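Local coordinates for prolyl oligopeptidase (Galerina marginata, PDB 5N4B), which removes the leader from a mushroom toxin precursor by cutting after proline and then macrocyclises the released 25-residue peptide on the way to amanitins, at residues E74-S79 against K710-K715; A491-G496 against D714-I719; V572-A577 against L582-S587. The protein carries 1 engineered substitution. All blocks are in the same frame, centred on the assembly; numbering follows the deposited sequence.

Contact 1: E74-S79 against K710-K715; sequences EKFRAS and KDAADK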
loop_
_atom_site.group_PDB
_atom_site.type_symbol
_atom_site.label_atom_id
_atom_site.label_comp_id
_atom_site.label_asym_id
_atom_site.label_seq_id
_atom_site.Cartn_x
_atom_site.Cartn_y
_atom_site.Cartn_z
ATOM N N GLU A 74 -4.276 -19.663 -17.397
ATOM C CA GLU A 74 -4.198 -21.010 -16.843
ATOM C C GLU A 74 -2.973 -21.162 -15.957
ATOM O O GLU A 74 -3.054 -21.721 -14.851
ATOM C CB GLU A 74 -4.161 -21.988 -18.009
ATOM C CG GLU A 74 -3.993 -23.423 -17.668
ATOM C CD GLU A 74 -3.807 -24.366 -18.886
ATOM O OE1 GLU A 74 -3.980 -23.945 -20.106
ATOM O OE2 GLU A 74 -3.380 -25.501 -18.614
ATOM N N LYS A 75 -1.815 -20.689 -16.425
ATOM C CA LYS A 75 -0.580 -20.803 -15.642
ATOM C C LYS A 75 -0.652 -19.940 -14.378
ATOM O O LYS A 75 -0.198 -20.358 -13.312
ATOM C CB LYS A 75 0.619 -20.351 -16.480
ATOM C CG LYS A 75 0.940 -21.212 -17.706
ATOM C CD LYS A 75 2.035 -20.533 -18.568
ATOM C CE LYS A 75 2.326 -21.281 -19.874
ATOM N NZ LYS A 75 2.867 -22.615 -19.635
ATOM N N PHE A 76 -1.208 -18.741 -14.486
ATOM C CA PHE A 76 -1.237 -17.806 -13.360
ATOM C C PHE A 76 -2.223 -18.271 -12.290
ATOM O O PHE A 76 -1.944 -18.159 -11.096
ATOM C CB PHE A 76 -1.636 -16.410 -13.829
ATOM C CG PHE A 76 -0.580 -15.681 -14.662
ATOM C CD1 PHE A 76 0.701 -16.153 -14.763
ATOM C CD2 PHE A 76 -0.922 -14.530 -15.330
ATOM C CE1 PHE A 76 1.674 -15.424 -15.475
ATOM C CE2 PHE A 76 0.034 -13.798 -16.086
ATOM C CZ PHE A 76 1.308 -14.257 -16.154
ATOM N N ARG A 77 -3.401 -18.727 -12.701
ATOM C CA ARG A 77 -4.344 -19.262 -11.726
ATOM C C ARG A 77 -3.719 -20.398 -10.942
ATOM O O ARG A 77 -3.822 -20.442 -9.719
ATOM C CB ARG A 77 -5.587 -19.749 -12.456
ATOM C CG ARG A 77 -6.773 -20.057 -11.549
ATOM C CD ARG A 77 -7.982 -20.628 -12.301
ATOM N NE ARG A 77 -8.444 -19.772 -13.436
ATOM C CZ ARG A 77 -8.260 -20.024 -14.704
ATOM N NH1 ARG A 77 -7.622 -21.114 -15.119
ATOM N NH2 ARG A 77 -8.752 -19.182 -15.604
ATOM N N ALA A 78 -3.018 -21.302 -11.633
ATOM C CA ALA A 78 -2.365 -22.403 -10.924
ATOM C C ALA A 78 -1.307 -21.888 -9.963
ATOM O O ALA A 78 -1.165 -22.399 -8.849
ATOM C CB ALA A 78 -1.789 -23.396 -11.922
ATOM N N SER A 79 -0.561 -20.874 -10.379
ATOM C CA SER A 79 0.499 -20.344 -9.526
ATOM C C SER A 79 -0.042 -19.715 -8.253
ATOM O O SER A 79 0.677 -19.667 -7.256
ATOM C CB SER A 79 1.376 -19.354 -10.300
ATOM O OG SER A 79 0.841 -18.063 -10.341
ATOM N N LYS A 710 -7.561 -12.842 -14.390
ATOM C CA LYS A 710 -7.836 -12.485 -15.766
ATOM C C LYS A 710 -7.110 -11.206 -16.128
ATOM O O LYS A 710 -6.482 -11.120 -17.195
ATOM C CB LYS A 710 -9.352 -12.340 -15.944
ATOM C CG LYS A 710 -9.811 -12.227 -17.386
ATOM C CD LYS A 710 -9.824 -10.804 -17.941
ATOM C CE LYS A 710 -10.411 -10.765 -19.370
ATOM N NZ LYS A 710 -10.347 -9.387 -19.943
ATOM N N ASP A 711 -7.147 -10.217 -15.243
ATOM C CA ASP A 711 -6.475 -8.951 -15.509
ATOM C C ASP A 711 -4.963 -9.128 -15.556
ATOM O O ASP A 711 -4.304 -8.505 -16.394
ATOM C CB ASP A 711 -6.842 -7.908 -14.464
ATOM C CG ASP A 711 -8.272 -7.359 -14.644
ATOM O OD1 ASP A 711 -8.892 -7.533 -15.721
ATOM O OD2 ASP A 711 -8.777 -6.841 -13.604
ATOM N N ALA A 712 -4.388 -9.990 -14.706
ATOM C CA ALA A 712 -2.956 -10.245 -14.764
ATOM C C ALA A 712 -2.574 -10.880 -16.099
ATOM O O ALA A 712 -1.561 -10.515 -16.713
ATOM C CB ALA A 712 -2.533 -11.133 -13.590
ATOM N N ALA A 713 -3.367 -11.833 -16.571
ATOM C CA ALA A 713 -3.058 -12.450 -17.849
ATOM C C ALA A 713 -3.113 -11.438 -18.989
ATOM O O ALA A 713 -2.280 -11.471 -19.902
ATOM C CB ALA A 713 -4.011 -13.612 -18.098
ATOM N N ASP A 714 -4.094 -10.538 -18.969
ATOM C CA ASP A 714 -4.167 -9.494 -20.001
ATOM C C ASP A 714 -2.926 -8.605 -19.964
ATOM O O ASP A 714 -2.344 -8.303 -21.007
ATOM C CB ASP A 714 -5.380 -8.604 -19.755
ATOM C CG ASP A 714 -6.704 -9.187 -20.211
ATOM O OD1 ASP A 714 -6.713 -10.217 -20.874
ATOM O OD2 ASP A 714 -7.765 -8.569 -19.883
ATOM N N LYS A 715 -2.528 -8.173 -18.775
ATOM C CA LYS A 715 -1.403 -7.249 -18.626
ATOM C C LYS A 715 -0.099 -7.888 -19.082
ATOM O O LYS A 715 0.631 -7.342 -19.922
ATOM C CB LYS A 715 -1.261 -6.814 -17.159
ATOM C CG LYS A 715 0.028 -6.179 -16.823
ATOM C CD LYS A 715 -0.037 -5.539 -15.446
ATOM C CE LYS A 715 0.172 -6.495 -14.368
ATOM N NZ LYS A 715 0.754 -5.744 -13.160
#
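D714 OD2 is gripped by two lysine ammonium groups, one residue along from A713, which packs against F76 of the partner helix. Within the helix, K710 NZ reaches D714 OD2 at 2.7 Å on the syn lone pair, the side of the other carboxylate oxygen. The second lysine, K691, also bridges to D711 OD1, which ties this helical turn to strand 688-693 on the side turned away from F76.

The contact itself is carried by one aromatic ring. F76 CG lies beside the backbone N and anti to the carbonyl carbon (chi1 -71°), and this rotamer directs the ring at the backbone of A712 and A713. The ring meets that helix with its edge: A712 O stands close to the ring plane, 3.7 Å from F76 CE2, and A713 N lies in the plane, 3.8 Å from F76 CD2. A713 CA approaches more obliquely, at 3.8 Å from F76 CE2. The methyl groups add the apolar part, with A712 CB 4.1 Å and A713 CB 4.2 Å from F76 CD2. No hydrogen bond crosses between the segments. The side chains of A712 and A713 end at CB, and the ring edge reaches backbone atoms beside these methyls. Behind F76, S79 OG donates to F76 O at 2.9 Å, tilted 22° from the carbonyl plane.

The F76 ring also meets W716 with the planes at about 90°. Helix 68-80 thus packs on helix 705-722, with A713 further touching I69 and A73, while S79 leans on helix 510-519. As in prolyl oligopeptidases generally, chain from before the propeller blades joins the C-terminal part of the catalytic domain, here with helix 705-722 lying between helix 68-80 and the K691 salt bridges.

Contact 2: A491-G496 against D714-I719; sequences AAIQYG and DKWGFI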
loop_
_atom_site.group_PDB
_atom_site.type_symbol
_atom_site.label_atom_id
_atom_site.label_comp_id
_atom_site.label_asym_id
_atom_site.label_seq_id
_atom_site.Cartn_x
_atom_site.Cartn_y
_atom_site.Cartn_z
ATOM N N ALA A 491 13.998 -10.427 -21.915
ATOM C CA ALA A 491 13.154 -9.278 -21.686
ATOM C C ALA A 491 13.151 -8.951 -20.201
ATOM O O ALA A 491 13.442 -9.793 -19.357
ATOM C CB ALA A 491 11.708 -9.590 -22.117
ATOM N N ALA A 492 12.803 -7.719 -19.878
ATOM C CA ALA A 492 12.750 -7.276 -18.499
ATOM C C ALA A 492 11.420 -6.599 -18.231
ATOM O O ALA A 492 10.924 -5.860 -19.084
ATOM C CB ALA A 492 13.902 -6.293 -18.184
ATOM N N ILE A 493 10.823 -6.888 -17.082
ATOM C CA ILE A 493 9.746 -6.075 -16.545
ATOM C C ILE A 493 10.316 -5.289 -15.392
ATOM O O ILE A 493 10.848 -5.868 -14.432
ATOM C CB ILE A 493 8.511 -6.868 -16.158
ATOM C CG1 ILE A 493 7.750 -7.173 -17.457
ATOM C CG2 ILE A 493 7.663 -6.053 -15.238
ATOM C CD1 ILE A 493 8.350 -8.085 -18.391
ATOM N N GLN A 494 10.237 -3.972 -15.512
ATOM C CA GLN A 494 10.808 -3.034 -14.554
ATOM C C GLN A 494 9.665 -2.332 -13.839
ATOM O O GLN A 494 8.822 -1.682 -14.477
ATOM C CB GLN A 494 11.721 -2.036 -15.261
ATOM C CG GLN A 494 12.357 -1.018 -14.380
ATOM C CD GLN A 494 13.253 -0.089 -15.113
ATOM O OE1 GLN A 494 14.166 -0.543 -15.796
ATOM N NE2 GLN A 494 13.000 1.210 -15.037
ATOM N N TYR A 495 9.645 -2.463 -12.523
ATOM C CA TYR A 495 8.528 -2.024 -11.704
ATOM C C TYR A 495 8.972 -0.894 -10.811
ATOM O O TYR A 495 10.088 -0.915 -10.291
ATOM C CB TYR A 495 8.065 -3.196 -10.821
ATOM C CG TYR A 495 6.850 -2.923 -9.990
ATOM C CD1 TYR A 495 5.629 -2.669 -10.590
ATOM C CD2 TYR A 495 6.916 -2.903 -8.627
ATOM C CE1 TYR A 495 4.488 -2.375 -9.837
ATOM C CE2 TYR A 495 5.784 -2.619 -7.859
ATOM C CZ TYR A 495 4.574 -2.355 -8.477
ATOM O OH TYR A 495 3.436 -2.078 -7.728
ATOM N N GLY A 496 8.112 0.082 -10.602
ATOM C CA GLY A 496 8.437 1.166 -9.700
ATOM C C GLY A 496 7.214 1.831 -9.103
ATOM O O GLY A 496 6.089 1.689 -9.585
ATOM N N ASP A 714 -4.094 -10.538 -18.969
ATOM C CA ASP A 714 -4.167 -9.494 -20.001
ATOM C C ASP A 714 -2.926 -8.605 -19.964
ATOM O O ASP A 714 -2.344 -8.303 -21.007
ATOM C CB ASP A 714 -5.380 -8.604 -19.755
ATOM C CG ASP A 714 -6.704 -9.187 -20.211
ATOM O OD1 ASP A 714 -6.713 -10.217 -20.874
ATOM O OD2 ASP A 714 -7.765 -8.569 -19.883
ATOM N N LYS A 715 -2.528 -8.173 -18.775
ATOM C CA LYS A 715 -1.403 -7.249 -18.626
ATOM C C LYS A 715 -0.099 -7.888 -19.082
ATOM O O LYS A 715 0.631 -7.342 -19.922
ATOM C CB LYS A 715 -1.261 -6.814 -17.159
ATOM C CG LYS A 715 0.028 -6.179 -16.823
ATOM C CD LYS A 715 -0.037 -5.539 -15.446
ATOM C CE LYS A 715 0.172 -6.495 -14.368
ATOM N NZ LYS A 715 0.754 -5.744 -13.160
ATOM N N TRP A 716 0.211 -9.065 -18.524
ATOM C CA TRP A 716 1.487 -9.696 -18.829
ATOM C C TRP A 716 1.479 -10.270 -20.240
ATOM O O TRP A 716 2.517 -10.285 -20.913
ATOM C CB TRP A 716 1.843 -10.757 -17.775
ATOM C CG TRP A 716 1.983 -10.200 -16.394
ATOM C CD1 TRP A 716 1.287 -10.588 -15.276
ATOM C CD2 TRP A 716 2.846 -9.135 -15.978
ATOM N NE1 TRP A 716 1.677 -9.836 -14.198
ATOM C CE2 TRP A 716 2.614 -8.920 -14.600
ATOM C CE3 TRP A 716 3.785 -8.343 -16.638
ATOM C CZ2 TRP A 716 3.300 -7.954 -13.863
ATOM C CZ3 TRP A 716 4.461 -7.379 -15.910
ATOM C CH2 TRP A 716 4.225 -7.195 -14.540
ATOM N N GLY A 717 0.323 -10.709 -20.719
ATOM C CA GLY A 717 0.231 -11.146 -22.114
ATOM C C GLY A 717 0.411 -10.003 -23.094
ATOM O O GLY A 717 1.073 -10.154 -24.135
ATOM N N PHE A 718 -0.141 -8.852 -22.759
ATOM C CA PHE A 718 0.055 -7.660 -23.586
ATOM C C PHE A 718 1.530 -7.328 -23.670
ATOM O O PHE A 718 2.066 -7.059 -24.744
ATOM C CB PHE A 718 -0.753 -6.495 -23.039
ATOM C CG PHE A 718 -0.542 -5.193 -23.792
ATOM C CD1 PHE A 718 -1.364 -4.912 -24.863
ATOM C CD2 PHE A 718 0.416 -4.304 -23.417
ATOM C CE1 PHE A 718 -1.215 -3.740 -25.612
ATOM C CE2 PHE A 718 0.582 -3.118 -24.144
ATOM C CZ PHE A 718 -0.235 -2.844 -25.218
ATOM N N ILE A 719 2.194 -7.319 -22.522
ATOM C CA ILE A 719 3.611 -7.025 -22.498
ATOM C C ILE A 719 4.368 -8.056 -23.322
ATOM O O ILE A 719 5.242 -7.713 -24.121
ATOM C CB ILE A 719 4.120 -6.947 -21.054
ATOM C CG1 ILE A 719 3.661 -5.645 -20.383
ATOM C CG2 ILE A 719 5.647 -7.056 -21.028
ATOM C CD1 ILE A 719 3.859 -5.608 -18.910
#
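Two near-identical first torsions bring I493 and W716 together: I493 CG1 sits beside its backbone N at chi1 -78°, and the W716 indole takes the same setting at -61°. In I493 this turns CG2 to the position opposite the N, and both branches approach W716 CZ3 from one side of the ring plane. The setting is the alpha/beta-hydrolase fold, in which the C-terminal helix 705-722 covers one face of the central mixed sheet. Strand 492-495 runs inside that sheet, between strands 522-526 and 572-577.

W716 is modelled in two conformers, and the distances to it hold for one of them. In that conformer W716 CZ3 lies 3.5 Å from I493 CG2 and 3.6 Å from I493 CG1, while the adjoining W716 CH2 is 3.7 Å from I493 CG2. The branched end of I493 thus meets the CZ3-CH2 corner of the six-membered ring obliquely. One helical turn further on, I719 extends the patch, its CG2 also standing beside the side chain of A573 on the neighbouring strand. No hydrogen bond spans the segments; all three touching residues are buried, and the contact is apolar throughout.

Side-chain alternation along the strand explains the division of labour. I493 faces helix 705-722, whereas Q494 packs on helix 548-563 and gives its NE2 hydrogen bond to F554 O. Y495 bonds through OH to the backbone of the bound peptide, so this strand runs from the packed core to the substrate. K715, salt-bridged through NZ to E602, lays its CE 3.3 Å above the W716 ring plane, offset toward the rim and on the face opposite to the I493 branches. On the far side of the patch, I719 CG2 ends 3.9 Å from I493 CD1.

Contact 3: V572-A577 against L582-S587; sequences VAINGA and LLVMGS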
loop_
_atom_site.group_PDB
_atom_site.type_symbol
_atom_site.label_atom_id
_atom_site.label_comp_id
_atom_site.label_asym_id
_atom_site.label_seq_id
_atom_site.Cartn_x
_atom_site.Cartn_y
_atom_site.Cartn_z
ATOM N N VAL A 572 12.689 -3.826 -22.502
ATOM C CA VAL A 572 12.348 -3.423 -21.130
ATOM C C VAL A 572 10.929 -2.874 -21.136
ATOM O O VAL A 572 10.640 -1.889 -21.815
ATOM C CB VAL A 572 13.309 -2.375 -20.562
ATOM C CG1 VAL A 572 12.914 -2.070 -19.132
ATOM C CG2 VAL A 572 14.784 -2.828 -20.637
ATOM N N ALA A 573 10.045 -3.502 -20.391
ATOM C CA ALA A 573 8.682 -3.057 -20.178
ATOM C C ALA A 573 8.593 -2.463 -18.790
ATOM O O ALA A 573 9.312 -2.899 -17.887
ATOM C CB ALA A 573 7.696 -4.207 -20.274
ATOM N N ILE A 574 7.738 -1.476 -18.616
ATOM C CA ILE A 574 7.590 -0.824 -17.319
ATOM C C ILE A 574 6.161 -0.905 -16.822
ATOM O O ILE A 574 5.197 -0.892 -17.605
ATOM C CB ILE A 574 8.103 0.632 -17.295
ATOM C CG1 ILE A 574 7.481 1.465 -18.394
ATOM C CG2 ILE A 574 9.644 0.667 -17.374
ATOM C CD1 ILE A 574 7.861 2.974 -18.346
ATOM N N ASN A 575 6.030 -0.959 -15.491
ATOM C CA ASN A 575 4.748 -1.118 -14.827
ATOM C C ASN A 575 4.809 -0.437 -13.468
ATOM O O ASN A 575 5.864 -0.422 -12.818
ATOM C CB ASN A 575 4.467 -2.628 -14.687
ATOM C CG ASN A 575 3.181 -2.982 -13.957
ATOM O OD1 ASN A 575 3.213 -3.846 -13.070
ATOM N ND2 ASN A 575 2.067 -2.383 -14.315
ATOM N N GLY A 576 3.674 0.145 -13.062
ATOM C CA GLY A 576 3.541 0.770 -11.749
ATOM C C GLY A 576 2.113 1.237 -11.590
ATOM O O GLY A 576 1.363 1.319 -12.567
ATOM N N ALA A 577 1.739 1.460 -10.336
ATOM C CA ALA A 577 0.380 1.837 -9.992
ATOM C C ALA A 577 0.365 3.084 -9.119
ATOM O O ALA A 577 1.226 3.281 -8.264
ATOM C CB ALA A 577 -0.340 0.696 -9.243
ATOM N N LEU A 582 1.903 7.322 -12.640
ATOM C CA LEU A 582 2.516 8.595 -13.008
ATOM C C LEU A 582 3.952 8.386 -13.468
ATOM O O LEU A 582 4.399 8.940 -14.479
ATOM C CB LEU A 582 2.508 9.548 -11.798
ATOM C CG LEU A 582 3.361 10.798 -11.937
ATOM C CD1 LEU A 582 2.919 11.739 -13.068
ATOM C CD2 LEU A 582 3.363 11.598 -10.607
ATOM N N LEU A 583 4.689 7.584 -12.713
ATOM C CA LEU A 583 6.058 7.254 -13.075
ATOM C C LEU A 583 6.123 6.681 -14.482
ATOM O O LEU A 583 6.963 7.095 -15.295
ATOM C CB LEU A 583 6.632 6.297 -12.038
ATOM C CG LEU A 583 8.035 5.789 -12.318
ATOM C CD1 LEU A 583 9.057 6.907 -12.192
ATOM C CD2 LEU A 583 8.369 4.655 -11.369
ATOM N N VAL A 584 5.268 5.710 -14.779
ATOM C CA VAL A 584 5.250 5.094 -16.110
ATOM C C VAL A 584 4.887 6.096 -17.200
ATOM O O VAL A 584 5.552 6.168 -18.238
ATOM C CB VAL A 584 4.347 3.862 -16.115
ATOM C CG1 VAL A 584 4.093 3.351 -17.508
ATOM C CG2 VAL A 584 4.976 2.790 -15.294
ATOM N N MET A 585 3.828 6.867 -16.986
ATOM C CA MET A 585 3.334 7.796 -18.016
ATOM C C MET A 585 4.341 8.897 -18.272
ATOM O O MET A 585 4.640 9.207 -19.428
ATOM C CB MET A 585 1.971 8.366 -17.600
ATOM C CG MET A 585 0.882 7.288 -17.708
ATOM S SD MET A 585 -0.821 7.831 -17.463
ATOM C CE MET A 585 -0.990 7.627 -15.692
ATOM N N GLY A 586 4.937 9.467 -17.219
ATOM C CA GLY A 586 5.988 10.446 -17.435
ATOM C C GLY A 586 7.251 9.869 -18.045
ATOM O O GLY A 586 7.931 10.540 -18.835
ATOM N N SER A 587 7.587 8.630 -17.702
ATOM C CA SER A 587 8.781 8.026 -18.253
ATOM C C SER A 587 8.654 7.832 -19.749
ATOM O O SER A 587 9.633 8.014 -20.465
ATOM C CB SER A 587 9.088 6.707 -17.563
ATOM O OG SER A 587 9.557 6.908 -16.210
#
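This is apolar strand-to-helix packing inside a beta-alpha-beta unit, on the strand and helix that flank the nucleophile elbow of the alpha/beta-hydrolase fold. Strand 572-577 leads to A578, the engineered alanine at the position of the catalytic serine, and helix 579-590 leaves from it. The short segment axes approach to 7.2 Å and make an angle of 141°, so the helix doubles back along the strand it has just left.

V584 fills the centre with both branches. Its CG2 packs on the N575-G576 peptide link of the strand, 3.7 Å from N575 C and equally near G576 N. Its CG1 meets I574 CD1 at 3.9 Å, the two side chains passing side by side and heading opposite ways. I574 has CG1 between the backbone N and the carbonyl carbon, and this chi1 of 53° with an extended chi2 carries CD1 out toward the helix, where it lies 4.0 Å from S587 CB.

Polar groups are dealt with on their own sides. S587 OG bonds L583 O at 2.8 Å, arriving on the carbonyl face opposite to the one used by S587 N. N575 points away from the helix, its ND2 reaching V600 O and E602 OE2 and its OD1 accepting from K715 NZ.

No hydrogen bond between the segments fixes their position; van der Waals packing, together with the short connection through A578, does. The serine hydroxyl is satisfied by its own helix, so S587 can present its CB to I574 within a buried contact.

The three contacts form a layered section through the catalytic domain. Contacts 1 and 2 share D714, K715 and helix 705-722, with centres 12 Å apart; contacts 2 and 3 lie 10 Å apart on neighbouring strands 492-495 and 572-577; contacts 1 and 3 are separated by 21 Å. In order across the domain come helix 68-80, helix 705-722, the sheet and, on its other face, helix 579-590. Along the chain, contact 3 is nested in the loop closed by contact 2, which ends on the same helix as contact 1. The chain between the segments of contact 1 includes the propeller blades, so both ends meet in the domain carrying the charge-relay residues, the serine being alanine here.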